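Local coordinates for repressor protein (PDB 2HIN) that probably binds DNA as a homodimer through a helix-turn-helix and acts as a phage transcriptional repressor of the Cro family, at residues V7-D12 / A49-S54; V18-T23 / S42-R47. All blocks are in the same frame, centred on the assembly; numbering follows the deposited sequence. Where two conformers were deposited one is given.

Contact 1: V7-D12 / A49-S54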
loop_
_atom_site.group_PDB
_atom_site.type_symbol
_atom_site.label_atom_id
_atom_site.label_comp_id
_atom_site.label_asym_id
_atom_site.label_seq_id
_atom_site.Cartn_x
_atom_site.Cartn_y
_atom_site.Cartn_z
ATOM N N VAL A 7 2.892 -11.430 -11.545
ATOM C CA VAL A 7 2.374 -12.569 -12.306
ATOM C C VAL A 7 2.986 -13.920 -11.854
ATOM O O VAL A 7 2.283 -14.904 -11.701
ATOM C CB VAL A 7 2.527 -12.356 -13.826
ATOM C CG1 VAL A 7 2.076 -13.589 -14.608
ATOM C CG2 VAL A 7 1.725 -11.126 -14.253
ATOM N N ARG A 8 4.292 -13.962 -11.609
ATOM C CA ARG A 8 4.953 -15.172 -11.086
ATOM C C ARG A 8 4.357 -15.604 -9.755
ATOM O O ARG A 8 4.149 -16.790 -9.514
ATOM C CB ARG A 8 6.444 -14.878 -10.904
ATOM C CG ARG A 8 7.269 -16.003 -10.261
ATOM C CD ARG A 8 8.726 -15.568 -10.149
ATOM N NE ARG A 8 9.614 -16.528 -9.482
ATOM C CZ ARG A 8 9.808 -16.638 -8.161
ATOM N NH1 ARG A 8 9.159 -15.857 -7.299
ATOM N NH2 ARG A 8 10.657 -17.551 -7.688
ATOM N N HIS A 9 4.087 -14.643 -8.875
ATOM C CA HIS A 9 3.569 -14.949 -7.548
ATOM C C HIS A 9 2.219 -15.657 -7.617
ATOM O O HIS A 9 1.981 -16.625 -6.899
ATOM C CB HIS A 9 3.453 -13.657 -6.738
ATOM C CG HIS A 9 2.961 -13.873 -5.346
ATOM N ND1 HIS A 9 3.767 -14.358 -4.344
ATOM C CD2 HIS A 9 1.751 -13.661 -4.795
ATOM C CE1 HIS A 9 3.068 -14.420 -3.224
ATOM N NE2 HIS A 9 1.829 -14.045 -3.478
ATOM N N PHE A 10 1.314 -15.127 -8.430
ATOM C CA PHE A 10 -0.055 -15.654 -8.484
ATOM C C PHE A 10 -0.227 -16.754 -9.534
ATOM O O PHE A 10 -1.178 -17.527 -9.457
ATOM C CB PHE A 10 -1.046 -14.517 -8.703
ATOM C CG PHE A 10 -1.242 -13.665 -7.495
ATOM C CD1 PHE A 10 -2.020 -14.118 -6.450
ATOM C CD2 PHE A 10 -0.647 -12.438 -7.382
ATOM C CE1 PHE A 10 -2.216 -13.348 -5.318
ATOM C CE2 PHE A 10 -0.862 -11.663 -6.245
ATOM C CZ PHE A 10 -1.658 -12.134 -5.227
ATOM N N GLY A 11 0.656 -16.776 -10.526
ATOM C CA GLY A 11 0.698 -17.833 -11.559
ATOM C C GLY A 11 0.341 -17.332 -12.949
ATOM O O GLY A 11 0.948 -17.749 -13.939
ATOM N N ASP A 12 -0.673 -16.489 -13.069
ATOM C CA ASP A 12 -1.047 -15.884 -14.358
ATOM C C ASP A 12 -1.723 -14.553 -14.118
ATOM O O ASP A 12 -1.942 -14.162 -12.961
ATOM C CB ASP A 12 -1.906 -16.834 -15.232
ATOM C CG ASP A 12 -3.240 -17.163 -14.632
ATOM O OD1 ASP A 12 -3.778 -16.396 -13.809
ATOM O OD2 ASP A 12 -3.787 -18.217 -15.030
ATOM N N ALA A 49 0.793 -10.063 2.131
ATOM C CA ALA A 49 1.359 -10.270 3.479
ATOM C C ALA A 49 2.878 -10.067 3.450
ATOM O O ALA A 49 3.643 -10.776 4.099
ATOM C CB ALA A 49 0.975 -11.617 4.019
ATOM N N TYR A 50 3.289 -9.090 2.666
ATOM C CA TYR A 50 4.661 -8.615 2.539
ATOM C C TYR A 50 5.548 -9.536 1.728
ATOM O O TYR A 50 6.764 -9.336 1.677
ATOM C CB TYR A 50 5.301 -8.337 3.902
ATOM C CG TYR A 50 4.443 -7.524 4.850
ATOM C CD1 TYR A 50 3.696 -6.417 4.443
ATOM C CD2 TYR A 50 4.386 -7.864 6.199
ATOM C CE1 TYR A 50 2.950 -5.677 5.359
ATOM C CE2 TYR A 50 3.659 -7.124 7.105
ATOM C CZ TYR A 50 2.935 -6.029 6.693
ATOM O OH TYR A 50 2.282 -5.263 7.637
ATOM N N LYS A 51 4.974 -10.538 1.072
ATOM C CA LYS A 51 5.794 -11.457 0.259
ATOM C C LYS A 51 6.363 -10.804 -0.989
ATOM O O LYS A 51 7.442 -11.182 -1.432
ATOM C CB LYS A 51 5.024 -12.721 -0.126
ATOM C CG LYS A 51 5.798 -13.681 -1.055
ATOM C CD LYS A 51 7.123 -14.179 -0.472
ATOM C CE LYS A 51 7.771 -15.202 -1.406
ATOM N NZ LYS A 51 9.097 -15.672 -0.950
ATOM N N LEU A 52 5.610 -9.883 -1.590
ATOM C CA LEU A 52 6.116 -9.025 -2.666
ATOM C C LEU A 52 6.377 -7.644 -2.073
ATOM O O LEU A 52 5.579 -7.132 -1.287
ATOM C CB LEU A 52 5.125 -8.923 -3.816
ATOM C CG LEU A 52 4.782 -10.239 -4.499
ATOM C CD1 LEU A 52 3.823 -9.980 -5.638
ATOM C CD2 LEU A 52 6.058 -10.976 -4.977
ATOM N N LYS A 53 7.495 -7.038 -2.436
ATOM C CA LYS A 53 7.856 -5.748 -1.875
ATOM C C LYS A 53 7.825 -4.661 -2.921
ATOM O O LYS A 53 8.394 -4.802 -4.022
ATOM C CB LYS A 53 9.239 -5.799 -1.223
ATOM C CG LYS A 53 9.367 -6.829 -0.084
ATOM C CD LYS A 53 8.693 -6.359 1.199
ATOM C CE LYS A 53 9.381 -6.981 2.418
ATOM N NZ LYS A 53 8.879 -6.597 3.779
ATOM N N SER A 54 7.191 -3.555 -2.566
ATOM C CA SER A 54 7.205 -2.370 -3.380
ATOM C C SER A 54 8.638 -1.922 -3.627
ATOM O O SER A 54 9.551 -2.222 -2.849
ATOM C CB SER A 54 6.432 -1.250 -2.707
ATOM O OG SER A 54 7.090 -0.811 -1.519
#
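Everything that His-9 meets in the chain between two helices is aliphatic carbon: its imidazole, a group able to make two hydrogen bonds, touches the hydrocarbon parts of Lys-51 and Leu-52, and the two segments share neither a polar bond nor a salt bridge. Leu-52 lies over one face of the ring, CG being 4.1 Å above the plane and shifted toward the rim, while its CD1 reaches back to CB of His-9 at 3.9 Å. Lys-51 comes in obliquely, in one of its two conformers, with CG 3.6 Å from CE1 of His-9. The ring swings away from the backbone N (chi1 -179°), which carries it off helix 3-10 toward these residues. There it also meets the next residue of its own helix, His-9 CD2 standing 3.5 Å above the centre of the Phe-10 ring. Phe-10 in turn packs against Ala-16 and Val-20 of helix 13-20.

Both segments include the end or the aftermath of a helix. Gly-11 takes a positive phi after helix 3-10, and its N bonds back to Val-7 O at 2.7 Å; Asp-12 then caps the helix that follows. On the other side Ala-49, also at positive phi, is the C-prime residue of the Schellman motif that closes helix 38-47. The connection beyond it places Leu-52 inward, on Ile-44 and Met-1, and Tyr-50 outward, where its ring stacks on Tyr-50 of the second subunit. The contact thus fastens the inner side of a dimer-forming loop to the first helix. Its chemistry is apolar, one face of a partly exposed imidazole resting on Leu-52; with NZ of Lys-51 6.5 Å from ND1 of His-9 in that conformer, any influence of the ammonium on the ring would be weak at most and would change with the lysine's conformer.

Contact 2: V18-T23 / S42-R47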
loop_
_atom_site.group_PDB
_atom_site.type_symbol
_atom_site.label_atom_id
_atom_site.label_comp_id
_atom_site.label_asym_id
_atom_site.label_seq_id
_atom_site.Cartn_x
_atom_site.Cartn_y
_atom_site.Cartn_z
ATOM N N VAL A 18 -7.253 -10.976 -9.700
ATOM C CA VAL A 18 -8.136 -11.300 -8.575
ATOM C C VAL A 18 -7.396 -11.051 -7.258
ATOM O O VAL A 18 -7.948 -10.475 -6.322
ATOM C CB VAL A 18 -8.603 -12.777 -8.624
ATOM C CG1 VAL A 18 -9.266 -13.193 -7.300
ATOM C CG2 VAL A 18 -9.523 -13.007 -9.815
ATOM N N GLY A 19 -6.133 -11.450 -7.175
ATOM C CA GLY A 19 -5.368 -11.295 -5.932
ATOM C C GLY A 19 -5.188 -9.862 -5.492
ATOM O O GLY A 19 -5.194 -9.558 -4.290
ATOM N N VAL A 20 -5.026 -8.972 -6.462
ATOM C CA VAL A 20 -4.752 -7.579 -6.157
ATOM C C VAL A 20 -5.982 -6.666 -6.379
ATOM O O VAL A 20 -5.876 -5.446 -6.275
ATOM C CB VAL A 20 -3.500 -7.053 -6.941
ATOM C CG1 VAL A 20 -2.344 -8.058 -6.896
ATOM C CG2 VAL A 20 -3.847 -6.718 -8.371
ATOM N N GLY A 21 -7.142 -7.236 -6.706
ATOM C CA GLY A 21 -8.354 -6.425 -6.822
ATOM C C GLY A 21 -8.410 -5.479 -8.001
ATOM O O GLY A 21 -8.960 -4.390 -7.872
ATOM N N VAL A 22 -7.874 -5.882 -9.158
ATOM C CA VAL A 22 -7.923 -5.054 -10.380
ATOM C C VAL A 22 -8.426 -5.893 -11.532
ATOM O O VAL A 22 -8.664 -7.088 -11.391
ATOM C CB VAL A 22 -6.542 -4.436 -10.706
ATOM C CG1 VAL A 22 -6.093 -3.563 -9.503
ATOM C CG2 VAL A 22 -5.509 -5.510 -11.073
ATOM N N THR A 23 -8.607 -5.259 -12.677
ATOM C CA THR A 23 -8.987 -5.990 -13.885
ATOM C C THR A 23 -7.756 -6.673 -14.494
ATOM O O THR A 23 -6.629 -6.182 -14.391
ATOM C CB THR A 23 -9.608 -5.064 -14.947
ATOM O OG1 THR A 23 -8.612 -4.109 -15.344
ATOM C CG2 THR A 23 -10.881 -4.354 -14.435
ATOM N N SER A 42 2.169 -0.534 -3.151
ATOM C CA SER A 42 1.962 -0.625 -1.708
ATOM C C SER A 42 0.854 -1.588 -1.366
ATOM O O SER A 42 0.962 -2.386 -0.435
ATOM C CB SER A 42 1.649 0.745 -1.087
ATOM O OG SER A 42 2.792 1.565 -1.141
ATOM N N ASP A 43 -0.235 -1.497 -2.108
ATOM C CA ASP A 43 -1.377 -2.376 -1.866
ATOM C C ASP A 43 -1.011 -3.847 -2.132
ATOM O O ASP A 43 -1.453 -4.727 -1.398
ATOM C CB ASP A 43 -2.589 -1.927 -2.658
ATOM C CG ASP A 43 -3.860 -2.557 -2.160
ATOM O OD1 ASP A 43 -4.169 -2.469 -0.940
ATOM O OD2 ASP A 43 -4.604 -3.151 -2.974
ATOM N N ILE A 44 -0.227 -4.105 -3.177
ATOM C CA ILE A 44 0.200 -5.464 -3.485
ATOM C C ILE A 44 1.098 -5.996 -2.367
ATOM O O ILE A 44 0.972 -7.161 -1.967
ATOM C CB ILE A 44 0.891 -5.492 -4.849
ATOM C CG1 ILE A 44 -0.122 -5.160 -5.949
ATOM C CG2 ILE A 44 1.532 -6.877 -5.119
ATOM C CD1 ILE A 44 0.532 -4.887 -7.312
ATOM N N GLU A 45 1.998 -5.162 -1.864
ATOM C CA GLU A 45 2.859 -5.558 -0.747
ATOM C C GLU A 45 2.035 -5.954 0.465
ATOM O O GLU A 45 2.249 -6.998 1.073
ATOM C CB GLU A 45 3.806 -4.410 -0.434
ATOM C CG GLU A 45 4.747 -4.630 0.732
ATOM C CD GLU A 45 5.795 -3.534 0.849
ATOM O OE1 GLU A 45 6.049 -2.851 -0.150
ATOM O OE2 GLU A 45 6.414 -3.355 1.915
ATOM N N VAL A 46 1.043 -5.149 0.803
ATOM C CA VAL A 46 0.175 -5.446 1.948
ATOM C C VAL A 46 -0.652 -6.702 1.659
ATOM O O VAL A 46 -0.756 -7.585 2.521
ATOM C CB VAL A 46 -0.727 -4.218 2.255
ATOM C CG1 VAL A 46 -1.876 -4.587 3.220
ATOM C CG2 VAL A 46 0.140 -3.090 2.830
ATOM N N ARG A 47 -1.253 -6.793 0.488
ATOM C CA ARG A 47 -2.206 -7.851 0.222
ATOM C C ARG A 47 -1.570 -9.198 -0.087
ATOM O O ARG A 47 -2.283 -10.189 -0.126
ATOM C CB ARG A 47 -3.227 -7.378 -0.802
ATOM C CG ARG A 47 -4.056 -6.220 -0.206
ATOM C CD ARG A 47 -5.277 -5.811 -0.979
ATOM N NE ARG A 47 -5.912 -4.668 -0.315
ATOM C CZ ARG A 47 -7.169 -4.602 0.109
ATOM N NH1 ARG A 47 -8.028 -5.575 -0.123
ATOM N NH2 ARG A 47 -7.568 -3.524 0.749
HETATM O O HOH W 1 -3.559 -11.449 -2.387
#
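The carboxylate of Asp-43 turns its OD2 to within 4.2 Å of the carbonyl O of Val-20, too far for a hydrogen bond between two atoms that are both normally acceptors, and its other oxygen is taken by the second flat group, the guanidinium of Arg-47. NE of Arg-47 meets OD1 of Asp-43 at 2.9 Å on the syn side. The pair is not quite level: the nitrogen lies 24° out of the carboxylate plane and the oxygen 21° out of the guanidinium plane, and the hydrogen bond within this salt bridge, one turn apart on helix 38-47, is moderately bent (148°). The same OD1 also hydrogen-bonds to Ser-42 of the second subunit, and the reciprocal bond forms from the other chain, placing this carboxylate in the dimer interface.

Apart from these charges, the contact is apolar. Val-20, in one of two conformers, sets CG1 3.8 Å from CG1 of Ile-44; in Ile-44 that branch is anti to the carbonyl carbon, and it is the branch that meets both CB and CG1 of the valine. Trp-30 and Leu-6 both touch the valine and the isoleucine. Helix 13-20, the turn at Gly-21 and helix 24-33 very probably form the helix-turn-helix, as in related Cro proteins, and the second of these helices is probably the one that reads DNA. Gly-21, at a positive phi that favours glycine, carries the Schellman motif after the first. Nearby, a water joins the two backbones, giving one hydrogen to Gly-19 O at 3.1 Å and the other to Arg-47 O at 2.9 Å.

Overall arrangement
The two contacts lie about 9 Å apart between centres in one compact helical domain, and contact 2 is nested along the chain inside the loop closed by contact 1. Helices 3-10 and 13-20, consecutive in sequence, supply their first segments; the second segments are helix 38-47 and the connection directly after it. They meet at Glu-45, whose backbone O accepts from Tyr-50 N and whose carboxylate probably bonds Ser-54 OG. Both also reach the second subunit. The example illustrates how a small all-helical domain can use one stretch of chain, 42-54, to pack against the helices on its inner side and to build the dimer interface on its outer side.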